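Long-range contacts in protein similar to metal-dependent hydrolase (Staphylococcus aureus subsp. aureus Mu50, PDB 3ESH), which is probably a metal-dependent hydrolase of the metallo-beta-lactamase superfamily, acting on a substrate that is not identified: residues T107-D112 with D136-F141; Q180-H185 with G205-T210; G69-K74 with T151-N156; G20-G25 with T220-Y225. One frame throughout, in Å; residues are numbered along the deposited sequence.

The contacts fall around the edge of the two-sheet metallo-beta-lactamase sandwich where the probable metal site lies. Contact 1 packs the loop after strand 103-105 of one sheet on helix 135-142, contact 2 joins loops after strands 177-181 and 199-203 of the other; their centres are about 12 Å apart and their histidines touch. Contact 3, about 14 Å from contact 1, lies further out beside helix 73-78, and contact 4, about 12 Å from contact 2, brings helix 20-24 to the loop before helix 226-242. Along the chain contact 4 encloses the rest, contact 3 encloses contact 1, and contact 2 follows. Contacts 1 and 2 bring together probable metal ligands, with Asp223 of contact 4 behind.

Contact 1 of 4, residues T107-D112 with D136-F141; sequences THMHFD and DEWHEF
Met109 and Glu137 join the HxHxDH motif of the metallo-beta-lactamase fold (His108, His110, Asp112 and the following His113) to helix 135-142. One hydrogen bond carries the polar part: Met109 N donates to Glu137 OE2 at 3.0 Å, almost straight at 173°, arriving from above the carboxylate plane. With CG anti to the backbone N (chi1 177°) and a bend at the next bond, Glu137 reaches the motif backbone, and its CD packs 3.6 Å from His108 CB. The buried carboxylate is gripped further by Tyr152 OH on OE2 and Ser186 OG on OE1, so its rotation is fixed while it is bonded to the backbone of the residue between His108 and His110.

The apolar part centres on Met109, modelled as selenomethionine. Successive bends curl this chain across the Phe141 ring in a Met-aromatic contact, SE standing above the face at a distance, 5.1 Å from the Phe141 ring centroid. CB covers the rim of the same ring, 3.6 Å from Phe141 CD1. Trp138 offers its edge to the methyl, CZ3 being 4.3 Å from Met109 CE. That methyl makes the close CH-pi contact with Phe141, CE standing 3.6 Å from the ring centroid and only 10° off the normal.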
loop_
_atom_site.group_PDB
_atom_site.type_symbol
_atom_site.label_atom_id
_atom_site.label_comp_id
_atom_site.label_asym_id
_atom_site.label_seq_id
_atom_site.Cartn_x
_atom_site.Cartn_y
_atom_site.Cartn_z
ATOM N N THR A 107 -9.533 -16.791 17.370
ATOM C CA THR A 107 -8.426 -15.850 17.310
ATOM C C THR A 107 -7.799 -16.006 15.925
ATOM O O THR A 107 -7.359 -15.035 15.326
ATOM C CB THR A 107 -7.363 -16.171 18.371
ATOM O OG1 THR A 107 -6.698 -17.392 18.026
ATOM C CG2 THR A 107 -8.010 -16.327 19.723
ATOM N N HIS A 108 -7.780 -17.246 15.443
ATOM C CA HIS A 108 -7.274 -17.589 14.122
ATOM C C HIS A 108 -7.639 -19.040 13.800
ATOM O O HIS A 108 -8.027 -19.773 14.683
ATOM C CB HIS A 108 -5.763 -17.328 14.013
ATOM C CG HIS A 108 -4.925 -18.136 14.953
ATOM N ND1 HIS A 108 -5.136 -18.150 16.314
ATOM C CD2 HIS A 108 -3.828 -18.895 14.731
ATOM C CE1 HIS A 108 -4.204 -18.878 16.894
ATOM N NE2 HIS A 108 -3.393 -19.343 15.956
HETATM N N MSE A 109 -7.528 -19.436 12.535
HETATM C CA MSE A 109 -7.935 -20.773 12.083
HETATM C C MSE A 109 -6.887 -21.883 11.934
HETATM O O MSE A 109 -7.121 -22.872 11.239
HETATM C CB MSE A 109 -8.709 -20.640 10.768
HETATM C CG MSE A 109 -10.010 -19.876 10.888
HETATM SE SE MSE A 109 -11.386 -20.776 11.985
HETATM C CE MSE A 109 -11.484 -22.367 10.889
ATOM N N HIS A 110 -5.744 -21.726 12.594
ATOM C CA HIS A 110 -4.711 -22.762 12.542
ATOM C C HIS A 110 -5.310 -24.054 13.145
ATOM O O HIS A 110 -6.262 -23.991 13.931
ATOM C CB HIS A 110 -3.474 -22.283 13.306
ATOM C CG HIS A 110 -2.688 -21.245 12.569
ATOM N ND1 HIS A 110 -1.642 -20.556 13.142
ATOM C CD2 HIS A 110 -2.782 -20.791 11.298
ATOM C CE1 HIS A 110 -1.128 -19.726 12.255
ATOM N NE2 HIS A 110 -1.800 -19.848 11.128
ATOM N N PHE A 111 -4.767 -25.212 12.781
ATOM C CA PHE A 111 -5.321 -26.476 13.258
ATOM C C PHE A 111 -5.355 -26.625 14.778
ATOM O O PHE A 111 -6.310 -27.169 15.329
ATOM C CB PHE A 111 -4.576 -27.667 12.641
ATOM C CG PHE A 111 -3.324 -28.047 13.375
ATOM C CD1 PHE A 111 -2.110 -27.444 13.072
ATOM C CD2 PHE A 111 -3.362 -29.006 14.383
ATOM C CE1 PHE A 111 -0.946 -27.793 13.762
ATOM C CE2 PHE A 111 -2.213 -29.367 15.082
ATOM C CZ PHE A 111 -1.000 -28.760 14.772
ATOM N N ASP A 112 -4.318 -26.144 15.454
ATOM C CA ASP A 112 -4.269 -26.246 16.904
ATOM C C ASP A 112 -5.431 -25.496 17.565
ATOM O O ASP A 112 -5.689 -25.665 18.748
ATOM C CB ASP A 112 -2.912 -25.738 17.436
ATOM C CG ASP A 112 -2.481 -24.411 16.811
ATOM O OD1 ASP A 112 -2.489 -24.304 15.563
ATOM O OD2 ASP A 112 -2.110 -23.469 17.576
ATOM N N ASP A 136 -10.258 -11.713 6.696
ATOM C CA ASP A 136 -9.059 -12.118 5.942
ATOM C C ASP A 136 -8.513 -13.443 6.450
ATOM O O ASP A 136 -7.960 -14.226 5.670
ATOM C CB ASP A 136 -7.987 -11.034 6.024
ATOM C CG ASP A 136 -8.461 -9.719 5.459
ATOM O OD1 ASP A 136 -8.792 -9.682 4.262
ATOM O OD2 ASP A 136 -8.515 -8.728 6.194
ATOM N N GLU A 137 -8.676 -13.690 7.752
ATOM C CA GLU A 137 -8.227 -14.940 8.359
ATOM C C GLU A 137 -8.985 -16.053 7.652
ATOM O O GLU A 137 -8.393 -17.026 7.194
ATOM C CB GLU A 137 -8.568 -14.966 9.854
ATOM C CG GLU A 137 -8.204 -16.261 10.581
ATOM C CD GLU A 137 -6.695 -16.516 10.624
ATOM O OE1 GLU A 137 -5.946 -15.536 10.850
ATOM O OE2 GLU A 137 -6.253 -17.687 10.450
ATOM N N TRP A 138 -10.302 -15.883 7.561
ATOM C CA TRP A 138 -11.177 -16.858 6.919
ATOM C C TRP A 138 -10.803 -17.090 5.450
ATOM O O TRP A 138 -10.750 -18.238 4.980
ATOM C CB TRP A 138 -12.624 -16.387 7.038
ATOM C CG TRP A 138 -13.577 -17.273 6.364
ATOM C CD1 TRP A 138 -14.219 -17.036 5.179
ATOM C CD2 TRP A 138 -13.931 -18.612 6.752
ATOM N NE1 TRP A 138 -14.936 -18.151 4.802
ATOM C CE2 TRP A 138 -14.776 -19.128 5.745
ATOM C CE3 TRP A 138 -13.610 -19.423 7.851
ATOM C CZ2 TRP A 138 -15.303 -20.421 5.804
ATOM C CZ3 TRP A 138 -14.133 -20.712 7.909
ATOM C CH2 TRP A 138 -14.968 -21.199 6.889
ATOM N N HIS A 139 -10.538 -15.994 4.735
ATOM C CA HIS A 139 -10.153 -16.053 3.314
ATOM C C HIS A 139 -8.901 -16.898 3.107
ATOM O O HIS A 139 -8.815 -17.684 2.161
ATOM C CB HIS A 139 -9.884 -14.655 2.753
ATOM C CG HIS A 139 -11.113 -13.835 2.527
ATOM N ND1 HIS A 139 -11.065 -12.515 2.128
ATOM C CD2 HIS A 139 -12.429 -14.151 2.625
ATOM C CE1 HIS A 139 -12.295 -12.053 1.988
ATOM N NE2 HIS A 139 -13.138 -13.025 2.284
ATOM N N GLU A 140 -7.919 -16.733 3.985
ATOM C CA GLU A 140 -6.706 -17.514 3.840
ATOM C C GLU A 140 -6.956 -18.950 4.303
ATOM O O GLU A 140 -6.374 -19.900 3.780
ATOM C CB GLU A 140 -5.542 -16.884 4.621
ATOM C CG GLU A 140 -4.291 -17.757 4.568
ATOM C CD GLU A 140 -3.026 -17.055 5.040
ATOM O OE1 GLU A 140 -3.125 -16.120 5.857
ATOM O OE2 GLU A 140 -1.928 -17.463 4.595
ATOM N N PHE A 141 -7.827 -19.103 5.288
ATOM C CA PHE A 141 -8.138 -20.428 5.795
ATOM C C PHE A 141 -8.646 -21.344 4.667
ATOM O O PHE A 141 -8.281 -22.519 4.607
ATOM C CB PHE A 141 -9.193 -20.342 6.897
ATOM C CG PHE A 141 -9.814 -21.659 7.223
ATOM C CD1 PHE A 141 -9.044 -22.680 7.773
ATOM C CD2 PHE A 141 -11.158 -21.894 6.949
ATOM C CE1 PHE A 141 -9.604 -23.926 8.047
ATOM C CE2 PHE A 141 -11.732 -23.139 7.217
ATOM C CZ PHE A 141 -10.957 -24.157 7.767
#

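Contact 2 of 4, residues Q180-H185 with G205-T210; sequences QHSGGH and GDIFPT
His185 and Asp206 belong to the probable metal site of the metallo-beta-lactamase fold, where they and His110 turn donor atoms toward one vacant point. The loop after strand 177-181 here meets the turn after strand 199-203. Asp206 CB sits over the centre of the His185 ring, a CH-pi contact 3.4 Å from the centroid and 3° off the normal. The carboxylate then continues past the ring with its plane 76° from the imidazole plane. This brings Asp206 OD2 within 3.2 Å of His185 NE2, but the angle is too poor for a hydrogen bond; the spacing is consistent with two ligands of one metal ion. Asp206 OD2 instead has a weak hydrogen bond with His108 NE2. The other nitrogen of the His185 ring, ND1, is bonded to Asp223 OD1, a second-shell partner that fixes the rotation of the imidazole.

Ile207 packs its CD1 against the loop backbone, 3.5 Å from His185 CB and 3.7 Å from Gly183 O. Its chi1 of -129° is far from a staggered value, so the exact placing of this methyl is uncertain. Gly184, with positive phi, passes it without a side chain. Within the bend Ser182 OG is bonded to His189 ND1 and donates to Gly183 O at 2.9 Å, in the carbonyl plane on a lone pair.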
loop_
_atom_site.group_PDB
_atom_site.type_symbol
_atom_site.label_atom_id
_atom_site.label_comp_id
_atom_site.label_asym_id
_atom_site.label_seq_id
_atom_site.Cartn_x
_atom_site.Cartn_y
_atom_site.Cartn_z
ATOM N N GLN A 180 -10.641 -7.953 18.216
ATOM C CA GLN A 180 -9.849 -6.941 17.517
ATOM C C GLN A 180 -8.709 -7.490 16.650
ATOM O O GLN A 180 -7.794 -8.159 17.131
ATOM C CB GLN A 180 -9.300 -5.960 18.549
ATOM C CG GLN A 180 -8.497 -4.835 17.973
ATOM C CD GLN A 180 -7.994 -3.894 19.052
ATOM O OE1 GLN A 180 -7.007 -3.177 18.858
ATOM N NE2 GLN A 180 -8.677 -3.885 20.198
ATOM N N HIS A 181 -8.779 -7.188 15.365
ATOM C CA HIS A 181 -7.788 -7.628 14.382
ATOM C C HIS A 181 -6.383 -7.168 14.762
ATOM O O HIS A 181 -6.121 -5.975 14.817
ATOM C CB HIS A 181 -8.164 -7.063 13.002
ATOM C CG HIS A 181 -7.265 -7.509 11.889
ATOM N ND1 HIS A 181 -6.765 -8.787 11.800
ATOM C CD2 HIS A 181 -6.850 -6.862 10.774
ATOM C CE1 HIS A 181 -6.083 -8.913 10.674
ATOM N NE2 HIS A 181 -6.121 -7.761 10.033
ATOM N N SER A 182 -5.479 -8.110 15.021
ATOM C CA SER A 182 -4.119 -7.750 15.401
ATOM C C SER A 182 -3.112 -8.055 14.309
ATOM O O SER A 182 -2.185 -7.288 14.088
ATOM C CB SER A 182 -3.683 -8.474 16.676
ATOM O OG SER A 182 -3.266 -9.793 16.409
ATOM N N GLY A 183 -3.299 -9.168 13.618
ATOM C CA GLY A 183 -2.362 -9.540 12.585
ATOM C C GLY A 183 -1.120 -10.050 13.270
ATOM O O GLY A 183 -1.142 -10.314 14.466
ATOM N N GLY A 184 -0.030 -10.197 12.529
ATOM C CA GLY A 184 1.198 -10.660 13.151
ATOM C C GLY A 184 1.395 -12.148 13.033
ATOM O O GLY A 184 2.009 -12.608 12.067
ATOM N N HIS A 185 0.895 -12.904 14.002
ATOM C CA HIS A 185 1.024 -14.360 13.958
ATOM C C HIS A 185 0.370 -14.862 12.688
ATOM O O HIS A 185 0.830 -15.795 12.033
ATOM C CB HIS A 185 0.296 -14.992 15.142
ATOM C CG HIS A 185 0.321 -16.486 15.137
ATOM N ND1 HIS A 185 1.427 -17.215 15.514
ATOM C CD2 HIS A 185 -0.619 -17.392 14.771
ATOM C CE1 HIS A 185 1.168 -18.502 15.386
ATOM N NE2 HIS A 185 -0.066 -18.639 14.936
ATOM N N GLY A 205 -4.236 -14.428 22.130
ATOM C CA GLY A 205 -3.977 -15.526 21.215
ATOM C C GLY A 205 -2.499 -15.845 21.011
ATOM O O GLY A 205 -1.702 -15.723 21.932
ATOM N N ASP A 206 -2.131 -16.241 19.793
ATOM C CA ASP A 206 -0.749 -16.606 19.514
ATOM C C ASP A 206 0.228 -15.444 19.347
ATOM O O ASP A 206 1.328 -15.616 18.835
ATOM C CB ASP A 206 -0.685 -17.531 18.296
ATOM C CG ASP A 206 -1.149 -18.938 18.617
ATOM O OD1 ASP A 206 -1.341 -19.243 19.813
ATOM O OD2 ASP A 206 -1.319 -19.751 17.681
ATOM N N ILE A 207 -0.182 -14.265 19.791
ATOM C CA ILE A 207 0.666 -13.092 19.727
ATOM C C ILE A 207 1.277 -12.948 21.140
ATOM O O ILE A 207 2.148 -12.115 21.384
ATOM C CB ILE A 207 -0.160 -11.835 19.273
ATOM C CG1 ILE A 207 0.554 -11.156 18.116
ATOM C CG2 ILE A 207 -0.323 -10.838 20.398
ATOM C CD1 ILE A 207 0.886 -12.088 16.985
ATOM N N PHE A 208 0.810 -13.803 22.050
ATOM C CA PHE A 208 1.282 -13.884 23.431
ATOM C C PHE A 208 0.864 -15.292 23.869
ATOM O O PHE A 208 0.036 -15.459 24.762
ATOM C CB PHE A 208 0.598 -12.824 24.300
ATOM C CG PHE A 208 1.241 -12.632 25.663
ATOM C CD1 PHE A 208 0.737 -11.685 26.554
ATOM C CD2 PHE A 208 2.349 -13.388 26.052
ATOM C CE1 PHE A 208 1.326 -11.489 27.812
ATOM C CE2 PHE A 208 2.942 -13.200 27.301
ATOM C CZ PHE A 208 2.426 -12.247 28.183
ATOM N N PRO A 209 1.443 -16.326 23.233
ATOM C CA PRO A 209 1.181 -17.752 23.469
ATOM C C PRO A 209 1.247 -18.219 24.913
ATOM O O PRO A 209 0.295 -18.799 25.433
ATOM C CB PRO A 209 2.227 -18.452 22.604
ATOM C CG PRO A 209 2.581 -17.440 21.576
ATOM C CD PRO A 209 2.619 -16.171 22.364
ATOM N N THR A 210 2.388 -17.984 25.539
ATOM C CA THR A 210 2.615 -18.383 26.921
ATOM C C THR A 210 3.257 -17.242 27.690
ATOM O O THR A 210 3.684 -16.252 27.101
ATOM C CB THR A 210 3.568 -19.593 26.999
ATOM O OG1 THR A 210 4.894 -19.189 26.625
ATOM C CG2 THR A 210 3.106 -20.684 26.056
#

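Contact 3 of 4, residues G69-K74 with T151-N156; sequences GKLSEK and TYWDKN
Lys70 and Lys155 meet where the loop leading into helix 73-78 packs on the loop between helix 135-142 and strand 164-167, on the flank of the metallo-beta-lactamase fold. Lys70 is curled: CG lies anti to the carbonyl carbon (chi1 -66°) and the chain then bends at chi2, chi3 and chi4, which folds it back over the 3-10 turn 154-156 and puts CE 3.5 Å from Lys155 O. Its ammonium group is buried and well supplied with acceptors: Thr118 OG1, Ala115 O, and a water 2.6 Å from Lys70 NZ. The same water lies 3.1 Å from Asn156 O and is placed to link the two segments. The carbonyl of Lys70 works in the other direction, accepting a hydrogen bond from Lys155 NZ at 3.2 Å; the donor lies in the carbonyl plane, with a C=O...N angle of 150°.

Leu71 makes the apolar contact. Its CD1 reaches the edge of the Trp153 indole, 4.0 Å from Trp153 CZ3, and the two side chains cross at about a right angle. Trp153 is itself held by a stack on Phe111 and by NE1 bonded to Ser150 O.

Ser72 is the N-cap of helix 73-78, its OG bonded to Gln75 N. Lys155 extends toward this helix start, where its NZ also bonds Gln75 OE1.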
loop_
_atom_site.group_PDB
_atom_site.type_symbol
_atom_site.label_atom_id
_atom_site.label_comp_id
_atom_site.label_asym_id
_atom_site.label_seq_id
_atom_site.Cartn_x
_atom_site.Cartn_y
_atom_site.Cartn_z
ATOM N N GLY A 69 -10.991 -37.502 16.855
ATOM C CA GLY A 69 -10.969 -38.210 15.586
ATOM C C GLY A 69 -10.616 -37.354 14.372
ATOM O O GLY A 69 -10.658 -37.847 13.248
ATOM N N LYS A 70 -10.262 -36.084 14.583
ATOM C CA LYS A 70 -9.913 -35.173 13.485
ATOM C C LYS A 70 -8.495 -35.344 12.938
ATOM O O LYS A 70 -8.294 -35.406 11.723
ATOM C CB LYS A 70 -10.118 -33.721 13.933
ATOM C CG LYS A 70 -11.576 -33.359 14.195
ATOM C CD LYS A 70 -12.414 -33.474 12.921
ATOM C CE LYS A 70 -12.021 -32.436 11.883
ATOM N NZ LYS A 70 -12.684 -31.139 12.138
ATOM N N LEU A 71 -7.517 -35.398 13.837
ATOM C CA LEU A 71 -6.129 -35.579 13.438
ATOM C C LEU A 71 -5.935 -37.048 13.108
ATOM O O LEU A 71 -6.529 -37.912 13.744
ATOM C CB LEU A 71 -5.171 -35.175 14.572
ATOM C CG LEU A 71 -4.810 -33.695 14.770
ATOM C CD1 LEU A 71 -6.056 -32.872 14.943
ATOM C CD2 LEU A 71 -3.907 -33.551 15.987
ATOM N N SER A 72 -5.119 -37.332 12.103
ATOM C CA SER A 72 -4.862 -38.711 11.736
ATOM C C SER A 72 -3.908 -39.311 12.762
ATOM O O SER A 72 -3.529 -38.659 13.739
ATOM C CB SER A 72 -4.220 -38.783 10.352
ATOM O OG SER A 72 -2.826 -38.545 10.440
ATOM N N GLU A 73 -3.518 -40.557 12.528
ATOM C CA GLU A 73 -2.611 -41.255 13.425
ATOM C C GLU A 73 -1.223 -40.663 13.250
ATOM O O GLU A 73 -0.476 -40.509 14.215
ATOM C CB GLU A 73 -2.594 -42.742 13.078
ATOM C CG GLU A 73 -2.804 -43.678 14.259
ATOM C CD GLU A 73 -3.991 -43.289 15.132
ATOM O OE1 GLU A 73 -5.016 -42.824 14.584
ATOM O OE2 GLU A 73 -3.900 -43.464 16.369
ATOM N N LYS A 74 -0.891 -40.318 12.012
ATOM C CA LYS A 74 0.401 -39.743 11.707
ATOM C C LYS A 74 0.513 -38.338 12.284
ATOM O O LYS A 74 1.582 -37.924 12.739
ATOM C CB LYS A 74 0.610 -39.698 10.196
ATOM C CG LYS A 74 2.012 -39.314 9.784
ATOM C CD LYS A 74 2.185 -39.428 8.282
ATOM C CE LYS A 74 3.605 -39.095 7.854
ATOM N NZ LYS A 74 3.772 -39.285 6.388
ATOM N N THR A 151 -1.071 -25.662 8.185
ATOM C CA THR A 151 -1.971 -25.556 9.346
ATOM C C THR A 151 -3.438 -25.275 9.004
ATOM O O THR A 151 -4.324 -25.562 9.801
ATOM C CB THR A 151 -1.491 -24.515 10.405
ATOM O OG1 THR A 151 -1.151 -23.277 9.770
ATOM C CG2 THR A 151 -0.289 -25.049 11.154
ATOM N N TYR A 152 -3.698 -24.715 7.828
ATOM C CA TYR A 152 -5.071 -24.474 7.395
ATOM C C TYR A 152 -5.468 -25.719 6.615
ATOM O O TYR A 152 -4.982 -25.926 5.510
ATOM C CB TYR A 152 -5.162 -23.268 6.480
ATOM C CG TYR A 152 -4.884 -21.950 7.166
ATOM C CD1 TYR A 152 -5.502 -21.632 8.366
ATOM C CD2 TYR A 152 -4.062 -20.995 6.581
ATOM C CE1 TYR A 152 -5.313 -20.394 8.964
ATOM C CE2 TYR A 152 -3.874 -19.744 7.168
ATOM C CZ TYR A 152 -4.498 -19.454 8.360
ATOM O OH TYR A 152 -4.291 -18.238 8.976
ATOM N N TRP A 153 -6.338 -26.542 7.195
ATOM C CA TRP A 153 -6.745 -27.789 6.558
ATOM C C TRP A 153 -8.177 -27.806 6.075
ATOM O O TRP A 153 -9.072 -27.371 6.803
ATOM C CB TRP A 153 -6.582 -28.963 7.526
ATOM C CG TRP A 153 -5.266 -29.051 8.249
ATOM C CD1 TRP A 153 -4.060 -28.564 7.834
ATOM C CD2 TRP A 153 -5.009 -29.778 9.451
ATOM N NE1 TRP A 153 -3.072 -28.953 8.694
ATOM C CE2 TRP A 153 -3.627 -29.703 9.699
ATOM C CE3 TRP A 153 -5.820 -30.497 10.343
ATOM C CZ2 TRP A 153 -3.027 -30.319 10.804
ATOM C CZ3 TRP A 153 -5.225 -31.108 11.438
ATOM C CH2 TRP A 153 -3.839 -31.013 11.656
ATOM N N ASP A 154 -8.382 -28.320 4.857
ATOM C CA ASP A 154 -9.718 -28.446 4.264
ATOM C C ASP A 154 -10.509 -29.322 5.221
ATOM O O ASP A 154 -11.700 -29.115 5.459
ATOM C CB ASP A 154 -9.648 -29.165 2.909
ATOM C CG ASP A 154 -9.070 -28.298 1.811
ATOM O OD1 ASP A 154 -8.604 -28.849 0.793
ATOM O OD2 ASP A 154 -9.097 -27.062 1.962
ATOM N N LYS A 155 -9.804 -30.305 5.769
ATOM C CA LYS A 155 -10.370 -31.256 6.700
ATOM C C LYS A 155 -11.094 -30.589 7.874
ATOM O O LYS A 155 -11.864 -31.235 8.577
ATOM C CB LYS A 155 -9.252 -32.157 7.208
ATOM C CG LYS A 155 -9.697 -33.252 8.133
ATOM C CD LYS A 155 -8.605 -34.306 8.286
ATOM C CE LYS A 155 -7.367 -33.764 8.973
ATOM N NZ LYS A 155 -6.417 -34.873 9.242
ATOM N N ASN A 156 -10.851 -29.297 8.072
ATOM C CA ASN A 156 -11.456 -28.529 9.165
ATOM C C ASN A 156 -12.649 -27.667 8.759
ATOM O O ASN A 156 -13.117 -26.852 9.548
ATOM C CB ASN A 156 -10.404 -27.625 9.834
ATOM C CG ASN A 156 -9.401 -28.402 10.682
ATOM O OD1 ASN A 156 -8.378 -27.863 11.081
ATOM N ND2 ASN A 156 -9.698 -29.670 10.962
HETATM O O HOH W 1 -12.577 -28.506 12.085
#

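Contact 4 of 4, residues G20-G25 with T220-Y225; sequences GGAMFG and TAYDDY
Tyr222 turns its ring edge to Met23, modelled as selenomethionine. SE lies near the ring plane, 4.7 Å from the Tyr222 centroid and 83° off the normal, an edge-on Met-aromatic contact whose closest pair is SE and Tyr222 CE2 at 3.4 Å. Ala22 CB comes at the same ring obliquely, 3.9 Å from Tyr222 CZ, and Val26 of the third subunit, another copy of this protein, also packs on this tyrosine.

Backbone carbonyls of helix 20-24 face the loop before helix 226-242. Ala221 N donates to Ala22 O at 2.7 Å and 161°, giving a carbonyl near the end of this short helix a partner from the loop. Thr220 lies against the next carbonyl, its CG2 3.4 Å from Met23 O, an oxygen whose hydrogen bond comes from His213 NE2. Gly25, the first residue to leave helical angles, has positive phi and lies beside Ala221.

Thr220 carries its OG1 between the backbone N and the carbonyl carbon (chi1 83°), directed back into its own loop, where it donates to Asp223 OD1 at 2.5 Å. Helix 20-24 thus holds Ala221, and next to it the Thr220 hydroxyl bonds the second-shell carboxylate of the probable metal site, so the contact is probably linked structurally to that shell.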
loop_
_atom_site.group_PDB
_atom_site.type_symbol
_atom_site.label_atom_id
_atom_site.label_comp_id
_atom_site.label_asym_id
_atom_site.label_seq_id
_atom_site.Cartn_x
_atom_site.Cartn_y
_atom_site.Cartn_z
ATOM N N GLY A 20 10.421 -26.292 20.267
ATOM C CA GLY A 20 10.707 -25.061 20.988
ATOM C C GLY A 20 11.355 -23.983 20.134
ATOM O O GLY A 20 10.977 -22.811 20.200
ATOM N N GLY A 21 12.327 -24.377 19.318
ATOM C CA GLY A 21 12.994 -23.404 18.479
ATOM C C GLY A 21 12.026 -22.634 17.605
ATOM O O GLY A 21 12.205 -21.447 17.364
ATOM N N ALA A 22 10.994 -23.317 17.126
ATOM C CA ALA A 22 10.010 -22.679 16.261
ATOM C C ALA A 22 9.062 -21.789 17.055
ATOM O O ALA A 22 8.549 -20.778 16.542
ATOM C CB ALA A 22 9.223 -23.737 15.491
HETATM N N MSE A 23 8.827 -22.166 18.308
HETATM C CA MSE A 23 7.935 -21.384 19.167
HETATM C C MSE A 23 8.621 -20.163 19.766
HETATM O O MSE A 23 7.949 -19.315 20.347
HETATM C CB MSE A 23 7.375 -22.244 20.302
HETATM C CG MSE A 23 6.379 -23.274 19.877
HETATM SE SE MSE A 23 4.709 -22.503 19.227
HETATM C CE MSE A 23 4.157 -21.679 20.840
ATOM N N PHE A 24 9.947 -20.068 19.633
ATOM C CA PHE A 24 10.671 -18.932 20.208
ATOM C C PHE A 24 11.521 -18.150 19.218
ATOM O O PHE A 24 12.222 -17.206 19.584
ATOM C CB PHE A 24 11.526 -19.397 21.388
ATOM C CG PHE A 24 10.732 -19.694 22.626
ATOM C CD1 PHE A 24 10.499 -21.002 23.027
ATOM C CD2 PHE A 24 10.207 -18.655 23.389
ATOM C CE1 PHE A 24 9.753 -21.274 24.170
ATOM C CE2 PHE A 24 9.457 -18.909 24.531
ATOM C CZ PHE A 24 9.228 -20.221 24.928
ATOM N N GLY A 25 11.439 -18.558 17.958
ATOM C CA GLY A 25 12.147 -17.885 16.900
ATOM C C GLY A 25 13.605 -17.555 17.152
ATOM O O GLY A 25 14.439 -18.441 17.293
ATOM N N THR A 220 7.050 -16.214 18.035
ATOM C CA THR A 220 7.281 -17.511 17.409
ATOM C C THR A 220 7.728 -17.342 15.954
ATOM O O THR A 220 7.483 -16.298 15.329
ATOM C CB THR A 220 6.010 -18.390 17.403
ATOM O OG1 THR A 220 5.188 -18.034 16.291
ATOM C CG2 THR A 220 5.225 -18.204 18.690
ATOM N N ALA A 221 8.385 -18.372 15.417
ATOM C CA ALA A 221 8.829 -18.337 14.035
ATOM C C ALA A 221 7.620 -18.588 13.117
ATOM O O ALA A 221 7.690 -18.371 11.902
ATOM C CB ALA A 221 9.875 -19.386 13.802
ATOM N N TYR A 222 6.516 -19.046 13.713
ATOM C CA TYR A 222 5.277 -19.320 12.977
ATOM C C TYR A 222 4.640 -18.028 12.499
ATOM O O TYR A 222 3.922 -18.015 11.493
ATOM C CB TYR A 222 4.269 -20.060 13.858
ATOM C CG TYR A 222 4.664 -21.473 14.222
ATOM C CD1 TYR A 222 4.853 -22.441 13.239
ATOM C CD2 TYR A 222 4.862 -21.840 15.550
ATOM C CE1 TYR A 222 5.237 -23.744 13.567
ATOM C CE2 TYR A 222 5.244 -23.141 15.893
ATOM C CZ TYR A 222 5.429 -24.084 14.891
ATOM O OH TYR A 222 5.814 -25.357 15.218
ATOM N N ASP A 223 4.900 -16.944 13.225
ATOM C CA ASP A 223 4.342 -15.646 12.879
ATOM C C ASP A 223 4.701 -15.290 11.446
ATOM O O ASP A 223 5.875 -15.200 11.104
ATOM C CB ASP A 223 4.865 -14.577 13.851
ATOM C CG ASP A 223 4.273 -14.714 15.246
ATOM O OD1 ASP A 223 4.048 -15.852 15.689
ATOM O OD2 ASP A 223 4.039 -13.689 15.912
ATOM N N ASP A 224 3.688 -15.098 10.606
ATOM C CA ASP A 224 3.933 -14.758 9.215
ATOM C C ASP A 224 4.439 -13.330 9.063
ATOM O O ASP A 224 5.159 -13.020 8.118
ATOM C CB ASP A 224 2.675 -14.988 8.377
ATOM C CG ASP A 224 2.292 -16.462 8.296
ATOM O OD1 ASP A 224 3.175 -17.330 8.504
ATOM O OD2 ASP A 224 1.107 -16.769 8.017
ATOM N N TYR A 225 4.069 -12.462 10.001
ATOM C CA TYR A 225 4.508 -11.063 9.975
ATOM C C TYR A 225 5.026 -10.643 11.351
ATOM O O TYR A 225 4.410 -9.837 12.051
ATOM C CB TYR A 225 3.363 -10.153 9.535
ATOM C CG TYR A 225 2.757 -10.575 8.214
ATOM C CD1 TYR A 225 1.732 -11.519 8.167
ATOM C CD2 TYR A 225 3.253 -10.079 7.008
ATOM C CE1 TYR A 225 1.212 -11.966 6.962
ATOM C CE2 TYR A 225 2.746 -10.512 5.797
ATOM C CZ TYR A 225 1.717 -11.466 5.777
ATOM O OH TYR A 225 1.212 -11.916 4.563
#